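PDB 3QSJ: NUDIX hydrolase from Alicyclobacillus acidocaldarius subsp. acidocaldarius, which probably hydrolyses phosphorus-containing acid anhydrides and binds a calcium ion. Local coordinates for residues A[7-12]-A[139-144]; A[53-58]-A[116-121]; A[180-185]-A[205-210]. All blocks are in the same frame, centred on the assembly; numbering follows the deposited sequence. Where two conformers were deposited one is given.

Contact 1. Residues A[7-12]-A[139-144]; sequences IRKAAT and IGRFVT
Ile-7 and Val-143 meet through single methyl groups, CG2 of Ile-7 lying 4.0 Å from CG1 of Val-143. Both methyls stand anti to their own backbone N (Val-143 chi1 -180°), which puts them on the sides where the two residues meet. This half is purely apolar and has somewhat more of the buried area, yet it is modest: both residues are exposed, and the two segments together bury just 102 Å². The other half is looser in character, with like charges and no bond between the side chains. The Lys-9 chain, bent at chi2 (-80°), brings its CE to 3.9 Å from NH2 of Arg-141, approaching the guanidinium obliquely. Arg-141 arrives with its chain extended from CG to NE, and its NH2 is held by a salt bridge to Asp-153. That carboxylate probably eases the closeness of Lys-9 NZ and Arg-141 NH2, 4.9 Å apart. The nearest CA atoms, those of Ile-7 and Val-143, are 7.9 Å apart, too far for directly paired neighbours. The intervening strand is 151-160, parallel to 7-18 and antiparallel to 137-143, which carries a classic beta bulge at Ile-139 and Gly-140. Such side-chain contact across a shared strand belongs to the mixed beta sheet of the Nudix fold.

Contact 2. Residues A[53-58]-A[116-121]; sequences DAEMAK and GGDALS
Met-56 and Ser-121 bring the two backbones closest, with their CA atoms 6.3 Å apart. Residues 53-58 are helical, whereas 116-121 pass through a type II' turn from Gly-116 to Ala-119 before the next helix begins. Gly-116 and Gly-117 both have positive phi in this turn, and Asp-118 occupies the N-cap position without a side-chain capping bond. Against that first helical turn lies Met-56, a selenomethionine whose chain is extended at chi2 (-174°), carrying SE out to Leu-120 and Ser-121. Its SE sits 3.7 Å from CA of Ser-121 and 3.8 Å from CG of Leu-120, thus touching both backbone and side chain. Farther back along the same chain, CG of Met-56 packs 3.8 Å from CB of Ser-121. The Leu-120 side chain reaches SE with both its branch carbon and CD2. Ser-121 OG makes a weak hydrogen bond to Arg-59. Helix 72-87, which carries the calcium ligands Glu-82 and Glu-86, borders both partners: Met-56 touches its Val-77, Leu-120 its Arg-81, and Asp-53 forms a salt bridge with that arginine, so helices 51-58 and 119-125 are both packed against it.

Contact 3. Residues A[180-185]-A[205-210]; sequences TPARDM and KALVAC
Val-208 overlaps the guanidinium of Arg-183 with one methyl and the backbone beside it with the other. CG1 lies 3.5 Å above the guanidinium plane, displaced toward its rim, and is 3.6 Å from NH2 of Arg-183. The arginine side chain crosses the valine at about a right angle; its bend at chi3 (-61°) turns the flat group over the methyl after CB, CG and CD have run out from the helix. The other methyl, CG2, reaches inward to 3.5 Å from N of Arg-183 and also meets C of Ala-182. Because CG1 is anti to the backbone N while CG2 is anti to the carbonyl carbon (chi1 169°), one isopropyl group serves both surfaces. Replacing the valine by an alanine removes both methyls, so the guanidinium is likely to lose its contact with CG1 and turn more freely, and a gap to open beside the backbone of Ala-182 and Arg-183. The arrangement joins the start of helix 182-190 to the last turn of helix 198-209, just where the sheet strand 174-181 runs into a helix, with Pro-181 at the N-cap position. In this tight pairing the CA atoms of Arg-183 and Val-208 approach to 5.8 Å. On the buried side, CB of Ala-182 packs 3.8 Å from CB of Leu-207, and the small alanine permits this close approach. Leu-207 continues onto Val-26 of strand 24-31 and Leu-220, carrying the apolar layer down to the sheet, while Arg-183 NH1 has a long, weak ion pair with Asp-23.

How the contacts relate
From the N terminus, residues 7-12 open the long loop that contact 1 closes when the chain returns at 139-144, with 126 residues between its segments. Contact 2 is nested within that loop, closing a smaller one of 57 residues from 53-58 to 116-121. Contact 3 follows in series, bringing 205-210 back to 180-185 after a mainly helical excursion of 19 residues. Contacts 1 and 3 reach the same sheet, at strands 7-18 and 137-143 and at the end of strand 174-181. Contact 2 instead joins helices, and lies on the opposite side of the chain's centre from contact 3, their centres 32 Å apart. None of the three touches another.

Contact 1. Residues A[7-12]-A[139-144]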
loop_
_atom_site.group_PDB
_atom_site.type_symbol
_atom_site.label_atom_id
_atom_site.label_comp_id
_atom_site.label_asym_id
_atom_site.label_seq_id
_atom_site.Cartn_x
_atom_site.Cartn_y
_atom_site.Cartn_z
ATOM N N ILE A 7 12.941 -14.551 5.456
ATOM C CA ILE A 7 12.108 -13.474 6.021
ATOM C C ILE A 7 12.067 -12.443 4.897
ATOM O O ILE A 7 13.067 -11.734 4.643
ATOM C CB ILE A 7 12.723 -12.924 7.320
ATOM C CG1 ILE A 7 12.764 -14.009 8.391
ATOM C CG2 ILE A 7 11.925 -11.690 7.828
ATOM C CD1 ILE A 7 13.814 -13.613 9.562
ATOM N N ARG A 8 10.974 -12.452 4.156
ATOM C CA ARG A 8 10.910 -11.678 2.918
ATOM C C ARG A 8 10.597 -10.200 3.142
ATOM O O ARG A 8 9.574 -9.887 3.729
ATOM C CB ARG A 8 9.904 -12.334 1.963
ATOM C CG ARG A 8 9.912 -11.734 0.550
ATOM C CD ARG A 8 10.546 -12.678 -0.456
ATOM N NE ARG A 8 10.804 -12.036 -1.749
ATOM C CZ ARG A 8 10.100 -12.260 -2.856
ATOM N NH1 ARG A 8 10.412 -11.637 -3.986
ATOM N NH2 ARG A 8 9.061 -13.088 -2.836
ATOM N N LYS A 9 11.495 -9.288 2.714
ATOM C CA LYS A 9 11.197 -7.849 2.802
ATOM C C LYS A 9 9.974 -7.504 1.911
ATOM O O LYS A 9 9.894 -7.933 0.738
ATOM C CB LYS A 9 12.391 -7.007 2.348
ATOM C CG LYS A 9 13.527 -7.014 3.414
ATOM C CD LYS A 9 13.223 -6.045 4.534
ATOM C CE LYS A 9 14.415 -5.992 5.505
ATOM N NZ LYS A 9 15.709 -5.817 4.778
ATOM N N ALA A 10 9.030 -6.745 2.471
ATOM C CA ALA A 10 7.794 -6.341 1.784
ATOM C C ALA A 10 7.349 -4.991 2.282
ATOM O O ALA A 10 7.897 -4.463 3.277
ATOM C CB ALA A 10 6.695 -7.368 2.109
ATOM N N ALA A 11 6.333 -4.438 1.601
ATOM C CA ALA A 11 5.753 -3.160 2.037
ATOM C C ALA A 11 4.349 -3.099 1.614
ATOM O O ALA A 11 3.921 -3.741 0.628
ATOM C CB ALA A 11 6.505 -1.972 1.438
ATOM N N THR A 12 3.597 -2.336 2.385
ATOM C CA THR A 12 2.164 -2.188 2.217
ATOM C C THR A 12 1.787 -0.719 2.281
ATOM O O THR A 12 2.306 0.011 3.128
ATOM C CB THR A 12 1.459 -2.991 3.331
ATOM O OG1 THR A 12 1.819 -4.366 3.175
ATOM C CG2 THR A 12 -0.038 -2.936 3.175
ATOM N N ILE A 139 4.295 4.117 9.097
ATOM C CA ILE A 139 3.467 3.912 10.287
ATOM C C ILE A 139 3.758 2.618 11.033
ATOM O O ILE A 139 3.216 2.392 12.110
ATOM C CB ILE A 139 1.977 4.048 9.957
ATOM C CG1 ILE A 139 1.579 2.987 8.874
ATOM C CG2 ILE A 139 1.704 5.482 9.484
ATOM C CD1 ILE A 139 0.027 2.944 8.616
ATOM N N GLY A 140 4.570 1.746 10.454
ATOM C CA GLY A 140 4.894 0.554 11.210
ATOM C C GLY A 140 5.835 -0.385 10.517
ATOM O O GLY A 140 6.101 -0.239 9.320
ATOM N N ARG A 141 6.291 -1.397 11.267
ATOM C CA ARG A 141 7.105 -2.450 10.665
ATOM C C ARG A 141 6.766 -3.713 11.427
ATOM O O ARG A 141 6.726 -3.692 12.669
ATOM C CB ARG A 141 8.590 -2.129 10.789
ATOM C CG ARG A 141 9.500 -3.168 10.153
ATOM C CD ARG A 141 10.966 -2.805 10.437
ATOM N NE ARG A 141 11.849 -3.835 9.867
ATOM C CZ ARG A 141 13.171 -3.749 9.777
ATOM N NH1 ARG A 141 13.820 -2.708 10.311
ATOM N NH2 ARG A 141 13.867 -4.715 9.161
ATOM N N PHE A 142 6.419 -4.766 10.683
ATOM C CA PHE A 142 5.990 -6.011 11.337
ATOM C C PHE A 142 6.664 -7.194 10.718
ATOM O O PHE A 142 6.606 -7.399 9.499
ATOM C CB PHE A 142 4.460 -6.154 11.255
ATOM C CG PHE A 142 3.775 -5.097 12.069
ATOM C CD1 PHE A 142 3.874 -5.094 13.458
ATOM C CD2 PHE A 142 3.123 -4.039 11.451
ATOM C CE1 PHE A 142 3.337 -4.055 14.210
ATOM C CE2 PHE A 142 2.536 -3.026 12.217
ATOM C CZ PHE A 142 2.651 -3.052 13.589
ATOM N N VAL A 143 7.212 -8.066 11.582
ATOM C CA VAL A 143 7.835 -9.269 11.091
ATOM C C VAL A 143 6.905 -10.436 11.493
ATOM O O VAL A 143 6.531 -10.595 12.683
ATOM C CB VAL A 143 9.271 -9.461 11.702
ATOM C CG1 VAL A 143 9.923 -10.750 11.167
ATOM C CG2 VAL A 143 10.168 -8.253 11.459
ATOM N N THR A 144 6.578 -11.296 10.513
ATOM C CA THR A 144 5.734 -12.433 10.827
ATOM C C THR A 144 6.434 -13.233 11.936
ATOM O O THR A 144 7.647 -13.450 11.854
ATOM C CB THR A 144 5.582 -13.293 9.570
ATOM O OG1 THR A 144 5.295 -12.422 8.469
ATOM C CG2 THR A 144 4.506 -14.393 9.750
#

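Contact 2. Residues A[53-58]-A[116-121]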
loop_
_atom_site.group_PDB
_atom_site.type_symbol
_atom_site.label_atom_id
_atom_site.label_comp_id
_atom_site.label_asym_id
_atom_site.label_seq_id
_atom_site.Cartn_x
_atom_site.Cartn_y
_atom_site.Cartn_z
ATOM N N ASP A 53 12.935 -1.163 -7.061
ATOM C CA ASP A 53 12.353 -0.249 -6.066
ATOM C C ASP A 53 13.417 0.709 -5.504
ATOM O O ASP A 53 13.176 1.923 -5.482
ATOM C CB ASP A 53 11.623 -0.997 -4.938
ATOM C CG ASP A 53 10.430 -1.777 -5.478
ATOM O OD1 ASP A 53 9.962 -1.448 -6.604
ATOM O OD2 ASP A 53 9.997 -2.737 -4.808
ATOM N N ALA A 54 14.598 0.175 -5.091
ATOM C CA ALA A 54 15.659 1.043 -4.588
ATOM C C ALA A 54 16.193 1.941 -5.712
ATOM O O ALA A 54 16.516 3.093 -5.448
ATOM C CB ALA A 54 16.792 0.203 -4.021
ATOM N N GLU A 55 16.149 1.469 -6.970
ATOM C CA GLU A 55 16.645 2.304 -8.101
ATOM C C GLU A 55 15.725 3.537 -8.279
ATOM O O GLU A 55 16.194 4.686 -8.368
ATOM C CB GLU A 55 16.665 1.495 -9.397
ATOM C CG GLU A 55 17.652 0.332 -9.392
ATOM C CD GLU A 55 17.784 -0.349 -10.738
ATOM O OE1 GLU A 55 16.806 -0.994 -11.182
ATOM O OE2 GLU A 55 18.872 -0.245 -11.346
HETATM N N MSE A 56 14.388 3.297 -8.250
HETATM C CA MSE A 56 13.418 4.380 -8.335
HETATM C C MSE A 56 13.489 5.284 -7.099
HETATM O O MSE A 56 13.317 6.499 -7.236
HETATM C CB MSE A 56 11.989 3.817 -8.452
HETATM C CG MSE A 56 11.733 3.223 -9.853
HETATM SE SE MSE A 56 9.859 2.692 -10.018
HETATM C CE MSE A 56 10.076 0.837 -9.192
ATOM N N ALA A 57 13.823 4.717 -5.933
ATOM C CA ALA A 57 13.902 5.557 -4.743
ATOM C C ALA A 57 15.025 6.611 -4.869
ATOM O O ALA A 57 14.901 7.701 -4.300
ATOM C CB ALA A 57 14.065 4.722 -3.498
ATOM N N LYS A 58 16.144 6.262 -5.562
ATOM C CA LYS A 58 17.287 7.175 -5.733
ATOM C C LYS A 58 16.921 8.347 -6.716
ATOM O O LYS A 58 17.571 9.394 -6.667
ATOM C CB LYS A 58 18.519 6.381 -6.174
ATOM C CG LYS A 58 19.036 5.467 -5.055
ATOM C CD LYS A 58 20.224 4.643 -5.528
ATOM C CE LYS A 58 20.893 3.853 -4.420
ATOM N NZ LYS A 58 20.060 2.713 -3.960
ATOM N N GLY A 116 5.543 -7.106 -14.291
ATOM C CA GLY A 116 6.642 -7.015 -13.342
ATOM C C GLY A 116 7.925 -6.502 -13.961
ATOM O O GLY A 116 7.894 -5.691 -14.894
ATOM N N GLY A 117 9.054 -6.992 -13.453
ATOM C CA GLY A 117 10.349 -6.534 -13.912
ATOM C C GLY A 117 10.471 -5.047 -13.665
ATOM O O GLY A 117 9.950 -4.533 -12.656
ATOM N N ASP A 118 11.121 -4.353 -14.607
ATOM C CA ASP A 118 11.353 -2.902 -14.522
ATOM C C ASP A 118 10.297 -2.100 -15.309
ATOM O O ASP A 118 10.588 -0.986 -15.733
ATOM C CB ASP A 118 12.798 -2.548 -14.967
ATOM C CG ASP A 118 13.866 -3.417 -14.327
ATOM O OD1 ASP A 118 13.762 -3.685 -13.113
ATOM O OD2 ASP A 118 14.779 -3.871 -15.055
ATOM N N ALA A 119 9.066 -2.645 -15.465
ATOM C CA ALA A 119 7.976 -1.968 -16.190
ATOM C C ALA A 119 7.617 -0.575 -15.598
ATOM O O ALA A 119 7.456 0.395 -16.352
ATOM C CB ALA A 119 6.733 -2.839 -16.215
ATOM N N LEU A 120 7.475 -0.484 -14.284
ATOM C CA LEU A 120 7.144 0.816 -13.683
ATOM C C LEU A 120 8.293 1.787 -13.800
ATOM O O LEU A 120 8.095 2.933 -14.237
ATOM C CB LEU A 120 6.733 0.675 -12.218
ATOM C CG LEU A 120 6.418 2.026 -11.535
ATOM C CD1 LEU A 120 5.351 2.833 -12.313
ATOM C CD2 LEU A 120 5.994 1.753 -10.105
ATOM N N SER A 121 9.520 1.339 -13.462
ATOM C CA SER A 121 10.712 2.185 -13.583
ATOM C C SER A 121 10.857 2.758 -15.008
ATOM O O SER A 121 11.093 3.968 -15.172
ATOM C CB SER A 121 11.945 1.379 -13.173
ATOM O OG SER A 121 13.115 2.150 -13.339
#

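Contact 3. Residues A[180-185]-A[205-210]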
loop_
_atom_site.group_PDB
_atom_site.type_symbol
_atom_site.label_atom_id
_atom_site.label_comp_id
_atom_site.label_asym_id
_atom_site.label_seq_id
_atom_site.Cartn_x
_atom_site.Cartn_y
_atom_site.Cartn_z
ATOM N N THR A 180 -13.528 1.379 1.910
ATOM C CA THR A 180 -14.426 1.012 2.996
ATOM C C THR A 180 -14.199 1.840 4.250
ATOM O O THR A 180 -13.048 2.141 4.570
ATOM C CB THR A 180 -14.278 -0.513 3.342
ATOM O OG1 THR A 180 -15.224 -0.854 4.359
ATOM C CG2 THR A 180 -12.875 -0.870 3.821
ATOM N N PRO A 181 -15.242 2.213 5.006
ATOM C CA PRO A 181 -14.976 2.839 6.312
ATOM C C PRO A 181 -14.150 1.811 7.122
ATOM O O PRO A 181 -14.424 0.604 7.037
ATOM C CB PRO A 181 -16.371 2.993 6.918
ATOM C CG PRO A 181 -17.294 2.906 5.813
ATOM C CD PRO A 181 -16.696 2.026 4.782
ATOM N N ALA A 182 -13.103 2.258 7.821
ATOM C CA ALA A 182 -12.214 1.352 8.606
ATOM C C ALA A 182 -12.989 0.615 9.720
ATOM O O ALA A 182 -12.734 -0.564 9.964
ATOM C CB ALA A 182 -11.041 2.146 9.182
ATOM N N ARG A 183 -13.988 1.288 10.344
ATOM C CA ARG A 183 -14.864 0.690 11.386
ATOM C C ARG A 183 -15.635 -0.552 10.867
ATOM O O ARG A 183 -15.695 -1.589 11.566
ATOM C CB ARG A 183 -15.839 1.768 11.892
ATOM C CG ARG A 183 -16.433 1.493 13.266
ATOM C CD ARG A 183 -17.337 2.640 13.705
ATOM N NE ARG A 183 -16.618 3.915 13.816
ATOM C CZ ARG A 183 -16.083 4.383 14.940
ATOM N NH1 ARG A 183 -15.451 5.550 14.945
ATOM N NH2 ARG A 183 -16.174 3.686 16.071
ATOM N N ASP A 184 -16.256 -0.425 9.666
ATOM C CA ASP A 184 -17.040 -1.466 8.970
ATOM C C ASP A 184 -16.183 -2.721 8.810
ATOM O O ASP A 184 -16.580 -3.809 9.216
ATOM C CB ASP A 184 -17.443 -0.998 7.541
ATOM C CG ASP A 184 -18.766 -0.265 7.342
ATOM O OD1 ASP A 184 -19.257 0.350 8.313
ATOM O OD2 ASP A 184 -19.264 -0.238 6.175
HETATM N N MSE A 185 -14.991 -2.549 8.222
HETATM C CA MSE A 185 -14.065 -3.631 7.932
HETATM C C MSE A 185 -13.552 -4.294 9.204
HETATM O O MSE A 185 -13.540 -5.521 9.307
HETATM C CB MSE A 185 -12.897 -3.107 7.109
HETATM C CG MSE A 185 -12.054 -4.219 6.562
HETATM SE SE MSE A 185 -13.106 -5.607 5.702
HETATM C CE MSE A 185 -13.613 -4.742 4.197
ATOM N N LYS A 205 -7.755 -0.527 13.572
ATOM C CA LYS A 205 -8.059 0.016 14.902
ATOM C C LYS A 205 -7.448 1.420 15.055
ATOM O O LYS A 205 -8.099 2.304 15.644
ATOM C CB LYS A 205 -7.503 -0.876 16.027
ATOM C CG LYS A 205 -8.163 -2.220 16.177
ATOM C CD LYS A 205 -7.476 -2.999 17.320
ATOM C CE LYS A 205 -8.078 -4.366 17.522
ATOM N NZ LYS A 205 -7.117 -5.303 18.155
ATOM N N ALA A 206 -6.212 1.636 14.507
ATOM C CA ALA A 206 -5.524 2.948 14.596
ATOM C C ALA A 206 -6.331 3.969 13.830
ATOM O O ALA A 206 -6.543 5.066 14.311
ATOM C CB ALA A 206 -4.101 2.871 14.025
ATOM N N LEU A 207 -6.793 3.611 12.628
ATOM C CA LEU A 207 -7.635 4.500 11.804
ATOM C C LEU A 207 -8.989 4.824 12.487
ATOM O O LEU A 207 -9.444 5.975 12.460
ATOM C CB LEU A 207 -7.896 3.815 10.465
ATOM C CG LEU A 207 -6.683 3.718 9.514
ATOM C CD1 LEU A 207 -7.100 3.020 8.212
ATOM C CD2 LEU A 207 -6.074 5.102 9.246
ATOM N N VAL A 208 -9.604 3.834 13.150
ATOM C CA VAL A 208 -10.885 4.078 13.850
ATOM C C VAL A 208 -10.721 5.089 14.993
ATOM O O VAL A 208 -11.630 5.908 15.214
ATOM C CB VAL A 208 -11.526 2.733 14.294
ATOM C CG1 VAL A 208 -12.723 2.924 15.251
ATOM C CG2 VAL A 208 -11.944 1.912 13.069
ATOM N N ALA A 209 -9.578 5.041 15.708
ATOM C CA ALA A 209 -9.293 5.937 16.844
ATOM C C ALA A 209 -8.963 7.345 16.380
ATOM O O ALA A 209 -8.972 8.272 17.170
ATOM C CB ALA A 209 -8.132 5.396 17.661
ATOM N N CYS A 210 -8.631 7.493 15.103
ATOM C CA CYS A 210 -8.212 8.743 14.523
ATOM C C CYS A 210 -9.371 9.620 14.016
ATOM O O CYS A 210 -10.175 9.140 13.247
ATOM C CB CYS A 210 -7.215 8.461 13.412
ATOM S SG CYS A 210 -6.259 9.908 12.959
#